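Long-range contact in N-alpha-acetyltransferase 35, NatC auxiliary subunit (Saccharomyces cerevisiae, PDB 6YGA), which serves as the auxiliary subunit of the NatC N-terminal acetyltransferase, which acetylates the N-terminal methionine of L-A virus Gag protein: residues Thr322-Gln334 with Trp398-Arg410. Numbering follows the deposited sequence.
Sequences TYQFAKFFNKLEQ and WYQNCSQNTCRYR. With EDO (1,2-ethanediol), chain C; EDO (1,2-ethanediol), chain X; EDO (1,2-ethanediol), chain D.
Tyr323 and the six-membered ring of Trp398 lie almost parallel, planes 5° apart, but are offset so far that they barely overlap, with Tyr323 CE1 3.4 Å from Trp398 CH2. Lys327 CG sits over one face of Tyr323, toward the rim, while its CD meets the edge of the indole. Cys402 SG lies over one face of Trp398, and Trp398 CZ3 in turn covers the centre of one face of Tyr399. Ala326 fits among these groups, its CB 3.7 Å from Tyr399 CD1 and also against Cys402 SG. The axes of 322-328 and 398-402 approach to 9.3 Å here, a spacing consistent with the small alanine side chain between them. Farther along, Asn330 CB lies over the centre of one face of Phe329, whose edge receives Ser403 CB.

Beyond the aromatic packing, polar bonds take over. With CG anti to its backbone N (chi1 -163°), Asn330 directs ND2 at a lone pair of Cys402 O, 3.0 Å away and nearly straight at 175°; a weak second bond reaches Gln404 O, and OD1 accepts from Arg335 N. The extended Gln334 takes the N-H of Thr406 on OE1 (3.2 Å) from above its carbonyl plane. Next to it, Asn405 N-caps helix 406-429 through OD1 while ND2 bonds Asp176. A water donates to Ala326 O and Tyr409 OH. Apolar packing thus joins the two helices within the TPR-like region, while side-chain amides satisfy backbone groups in the connection between helices 386-402 and 406-429, beside Phe142 of the N-alpha-acetyltransferase 30 chain.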
# COMPACT_ATOMS: atom_id res chain seq x y z
N THR B 322 13.34 11.55 -18.69
CA THR B 322 13.21 10.90 -17.39
C THR B 322 11.90 11.29 -16.71
O THR B 322 11.23 10.44 -16.11
CB THR B 322 14.39 11.25 -16.48
OG1 THR B 322 14.46 12.67 -16.31
CG2 THR B 322 15.69 10.74 -17.07
N TYR B 323 11.53 12.57 -16.80
CA TYR B 323 10.30 13.04 -16.16
C TYR B 323 9.08 12.30 -16.71
O TYR B 323 8.25 11.80 -15.94
CB TYR B 323 10.17 14.55 -16.37
CG TYR B 323 8.90 15.18 -15.83
CD1 TYR B 323 8.82 15.61 -14.52
CD2 TYR B 323 7.81 15.38 -16.66
CE1 TYR B 323 7.66 16.20 -14.03
CE2 TYR B 323 6.65 15.96 -16.19
CZ TYR B 323 6.58 16.38 -14.88
OH TYR B 323 5.42 16.96 -14.41
N GLN B 324 8.98 12.19 -18.03
CA GLN B 324 7.85 11.48 -18.63
C GLN B 324 7.95 9.97 -18.41
O GLN B 324 6.92 9.29 -18.35
CB GLN B 324 7.77 11.79 -20.13
CG GLN B 324 7.44 13.24 -20.44
CD GLN B 324 5.96 13.56 -20.29
OE1 GLN B 324 5.33 13.19 -19.31
NE2 GLN B 324 5.41 14.25 -21.28
N PHE B 325 9.16 9.43 -18.28
CA PHE B 325 9.30 8.03 -17.90
C PHE B 325 8.71 7.79 -16.52
O PHE B 325 7.99 6.81 -16.30
CB PHE B 325 10.76 7.59 -17.96
CG PHE B 325 10.98 6.15 -17.57
CD1 PHE B 325 11.19 5.80 -16.24
CD2 PHE B 325 10.98 5.15 -18.53
CE1 PHE B 325 11.39 4.48 -15.88
CE2 PHE B 325 11.18 3.83 -18.17
CZ PHE B 325 11.38 3.49 -16.85
N ALA B 326 9.01 8.67 -15.56
CA ALA B 326 8.45 8.53 -14.23
C ALA B 326 6.93 8.72 -14.23
O ALA B 326 6.24 8.14 -13.40
CB ALA B 326 9.10 9.52 -13.27
N LYS B 327 6.41 9.53 -15.15
CA LYS B 327 4.97 9.80 -15.15
C LYS B 327 4.18 8.63 -15.70
O LYS B 327 3.00 8.48 -15.38
CB LYS B 327 4.67 11.07 -15.95
CG LYS B 327 5.09 12.35 -15.25
CD LYS B 327 3.97 12.91 -14.38
CE LYS B 327 2.84 13.47 -15.23
NZ LYS B 327 1.77 14.12 -14.41
N PHE B 328 4.80 7.79 -16.53
CA PHE B 328 4.07 6.78 -17.28
C PHE B 328 4.48 5.34 -17.01
O PHE B 328 3.68 4.43 -17.27
CB PHE B 328 4.19 7.04 -18.79
CG PHE B 328 3.35 8.18 -19.29
CD1 PHE B 328 2.02 8.00 -19.60
CD2 PHE B 328 3.91 9.45 -19.45
CE1 PHE B 328 1.24 9.05 -20.07
CE2 PHE B 328 3.14 10.50 -19.91
CZ PHE B 328 1.80 10.30 -20.22
N PHE B 329 5.70 5.08 -16.51
CA PHE B 329 6.16 3.70 -16.43
C PHE B 329 5.35 2.89 -15.43
O PHE B 329 5.23 1.67 -15.58
CB PHE B 329 7.65 3.65 -16.07
CG PHE B 329 7.93 3.50 -14.60
CD1 PHE B 329 7.85 4.59 -13.75
CD2 PHE B 329 8.28 2.27 -14.06
CE1 PHE B 329 8.11 4.46 -12.39
CE2 PHE B 329 8.54 2.13 -12.71
CZ PHE B 329 8.45 3.23 -11.87
N ASN B 330 4.77 3.54 -14.42
CA ASN B 330 4.04 2.87 -13.35
C ASN B 330 2.62 3.40 -13.23
O ASN B 330 2.01 3.31 -12.16
CB ASN B 330 4.80 3.04 -12.03
CG ASN B 330 4.35 2.06 -10.96
OD1 ASN B 330 3.96 0.93 -11.26
ND2 ASN B 330 4.40 2.49 -9.71
N LYS B 331 2.07 3.95 -14.31
CA LYS B 331 0.83 4.71 -14.25
C LYS B 331 -0.39 3.93 -14.72
O LYS B 331 -1.45 4.04 -14.11
CB LYS B 331 0.96 5.99 -15.09
CG LYS B 331 -0.20 6.96 -14.95
CD LYS B 331 -0.43 7.35 -13.49
CE LYS B 331 0.79 8.01 -12.86
NZ LYS B 331 1.18 9.29 -13.51
N LEU B 332 -0.25 3.16 -15.79
CA LEU B 332 -1.41 2.45 -16.34
C LEU B 332 -1.79 1.26 -15.46
O LEU B 332 -2.98 0.99 -15.26
CB LEU B 332 -1.11 2.01 -17.77
CG LEU B 332 -0.90 3.20 -18.70
CD1 LEU B 332 -0.48 2.72 -20.07
CD2 LEU B 332 -2.17 4.02 -18.79
N GLU B 333 -0.80 0.55 -14.93
CA GLU B 333 -1.06 -0.50 -13.95
C GLU B 333 0.17 -0.63 -13.05
O GLU B 333 1.28 -0.25 -13.43
CB GLU B 333 -1.40 -1.84 -14.61
CG GLU B 333 -0.27 -2.46 -15.40
CD GLU B 333 -0.66 -3.78 -16.05
OE1 GLU B 333 -1.87 -4.10 -16.07
OE2 GLU B 333 0.24 -4.49 -16.54
N GLN B 334 -0.06 -1.17 -11.86
CA GLN B 334 1.00 -1.26 -10.87
C GLN B 334 2.06 -2.27 -11.30
O GLN B 334 1.75 -3.43 -11.58
CB GLN B 334 0.42 -1.64 -9.51
CG GLN B 334 1.43 -1.69 -8.38
CD GLN B 334 0.78 -1.76 -7.01
OE1 GLN B 334 -0.19 -1.05 -6.74
NE2 GLN B 334 1.30 -2.62 -6.15
N TRP B 398 10.45 13.13 -5.47
CA TRP B 398 9.32 13.09 -6.39
C TRP B 398 9.44 11.90 -7.34
O TRP B 398 8.44 11.22 -7.62
CB TRP B 398 9.23 14.41 -7.17
CG TRP B 398 8.12 14.43 -8.17
CD1 TRP B 398 6.84 14.87 -7.98
CD2 TRP B 398 8.18 13.99 -9.53
NE1 TRP B 398 6.11 14.73 -9.13
CE2 TRP B 398 6.91 14.19 -10.10
CE3 TRP B 398 9.19 13.44 -10.33
CZ2 TRP B 398 6.62 13.86 -11.43
CZ3 TRP B 398 8.90 13.11 -11.64
CH2 TRP B 398 7.63 13.32 -12.18
N TYR B 399 10.64 11.64 -7.85
CA TYR B 399 10.84 10.49 -8.74
C TYR B 399 10.59 9.19 -8.00
O TYR B 399 9.95 8.27 -8.53
CB TYR B 399 12.25 10.51 -9.32
CG TYR B 399 12.42 11.38 -10.55
CD1 TYR B 399 12.18 10.87 -11.82
CD2 TYR B 399 12.83 12.70 -10.44
CE1 TYR B 399 12.33 11.65 -12.94
CE2 TYR B 399 12.98 13.50 -11.56
CZ TYR B 399 12.73 12.96 -12.81
OH TYR B 399 12.89 13.74 -13.93
N GLN B 400 11.10 9.08 -6.77
CA GLN B 400 10.97 7.85 -6.00
C GLN B 400 9.51 7.56 -5.68
O GLN B 400 9.09 6.39 -5.66
CB GLN B 400 11.80 7.94 -4.72
CG GLN B 400 11.79 6.68 -3.88
CD GLN B 400 13.00 6.57 -2.96
OE1 GLN B 400 14.07 7.10 -3.27
NE2 GLN B 400 12.83 5.89 -1.84
N ASN B 401 8.71 8.60 -5.44
CA ASN B 401 7.29 8.40 -5.15
C ASN B 401 6.55 7.79 -6.33
O ASN B 401 5.51 7.14 -6.12
CB ASN B 401 6.65 9.73 -4.75
CG ASN B 401 5.21 9.57 -4.33
OD1 ASN B 401 4.91 9.01 -3.27
ND2 ASN B 401 4.30 10.08 -5.15
N CYS B 402 7.06 7.94 -7.55
CA CYS B 402 6.37 7.41 -8.72
C CYS B 402 6.32 5.88 -8.72
O CYS B 402 5.40 5.30 -9.29
CB CYS B 402 7.03 7.90 -10.01
SG CYS B 402 6.84 9.67 -10.28
N SER B 403 7.30 5.22 -8.10
CA SER B 403 7.32 3.77 -8.10
C SER B 403 6.66 3.17 -6.86
O SER B 403 6.86 1.98 -6.59
CB SER B 403 8.76 3.26 -8.23
OG SER B 403 9.44 3.40 -7.00
N GLN B 404 5.90 3.95 -6.11
CA GLN B 404 5.14 3.41 -5.00
C GLN B 404 3.87 2.73 -5.50
O GLN B 404 3.49 2.88 -6.67
CB GLN B 404 4.80 4.52 -3.99
CG GLN B 404 6.02 5.25 -3.45
CD GLN B 404 7.04 4.31 -2.83
OE1 GLN B 404 6.68 3.42 -2.05
NE2 GLN B 404 8.30 4.48 -3.19
N ASN B 405 3.22 1.98 -4.62
CA ASN B 405 1.96 1.36 -5.02
C ASN B 405 0.88 2.42 -5.19
O ASN B 405 1.06 3.60 -4.85
CB ASN B 405 1.53 0.28 -4.03
CG ASN B 405 1.20 0.83 -2.65
OD1 ASN B 405 0.20 1.53 -2.47
ND2 ASN B 405 2.02 0.48 -1.67
N THR B 406 -0.27 1.99 -5.71
CA THR B 406 -1.31 2.93 -6.14
C THR B 406 -1.90 3.73 -4.98
O THR B 406 -2.43 4.82 -5.21
CB THR B 406 -2.41 2.19 -6.90
OG1 THR B 406 -3.29 3.14 -7.51
CG2 THR B 406 -3.21 1.30 -5.96
N CYS B 407 -1.82 3.22 -3.75
CA CYS B 407 -2.27 3.97 -2.58
C CYS B 407 -1.18 4.87 -2.02
O CYS B 407 -1.42 6.05 -1.74
CB CYS B 407 -2.77 3.02 -1.50
SG CYS B 407 -4.29 2.14 -1.94
N ARG B 408 0.03 4.34 -1.84
CA ARG B 408 1.13 5.14 -1.33
C ARG B 408 1.50 6.26 -2.29
O ARG B 408 2.02 7.30 -1.86
CB ARG B 408 2.35 4.27 -1.05
CG ARG B 408 2.17 3.27 0.08
CD ARG B 408 2.18 3.97 1.43
NE ARG B 408 2.10 3.01 2.53
CZ ARG B 408 2.36 3.32 3.80
NH1 ARG B 408 2.72 4.56 4.12
NH2 ARG B 408 2.27 2.39 4.74
N TYR B 409 1.25 6.07 -3.59
CA TYR B 409 1.54 7.11 -4.56
C TYR B 409 0.80 8.40 -4.21
O TYR B 409 1.40 9.48 -4.18
CB TYR B 409 1.17 6.62 -5.96
CG TYR B 409 1.30 7.65 -7.06
CD1 TYR B 409 2.55 8.15 -7.43
CD2 TYR B 409 0.19 8.11 -7.75
CE1 TYR B 409 2.68 9.08 -8.45
CE2 TYR B 409 0.30 9.04 -8.76
CZ TYR B 409 1.54 9.52 -9.11
OH TYR B 409 1.64 10.45 -10.12
N ARG B 410 -0.50 8.30 -3.92
CA ARG B 410 -1.25 9.49 -3.54
C ARG B 410 -0.81 10.01 -2.18
O ARG B 410 -0.77 11.22 -1.96
CB ARG B 410 -2.75 9.20 -3.55
CG ARG B 410 -3.60 10.40 -3.17
CD ARG B 410 -5.08 10.12 -3.32
NE ARG B 410 -5.86 11.34 -3.19
CZ ARG B 410 -6.36 11.79 -2.04
NH1 ARG B 410 -6.17 11.10 -0.92
NH2 ARG B 410 -7.06 12.91 -2.02
C1 EDO C . 0.47 11.31 -16.98
O1 EDO C . -0.12 10.87 -15.76
C2 EDO C . -0.12 12.67 -17.37
O2 EDO C . 0.55 13.16 -18.53
C1 EDO X . 3.96 7.83 2.30
O1 EDO X . 3.00 7.39 3.27
C2 EDO X . 3.62 7.21 0.94
O2 EDO X . 4.58 7.61 -0.04
C1 EDO D . -8.12 14.58 1.49
O1 EDO D . -8.94 14.36 0.33
C2 EDO D . -7.09 13.46 1.62
O2 EDO D . -7.75 12.21 1.86
O HOH W 1 3.92 8.90 -11.76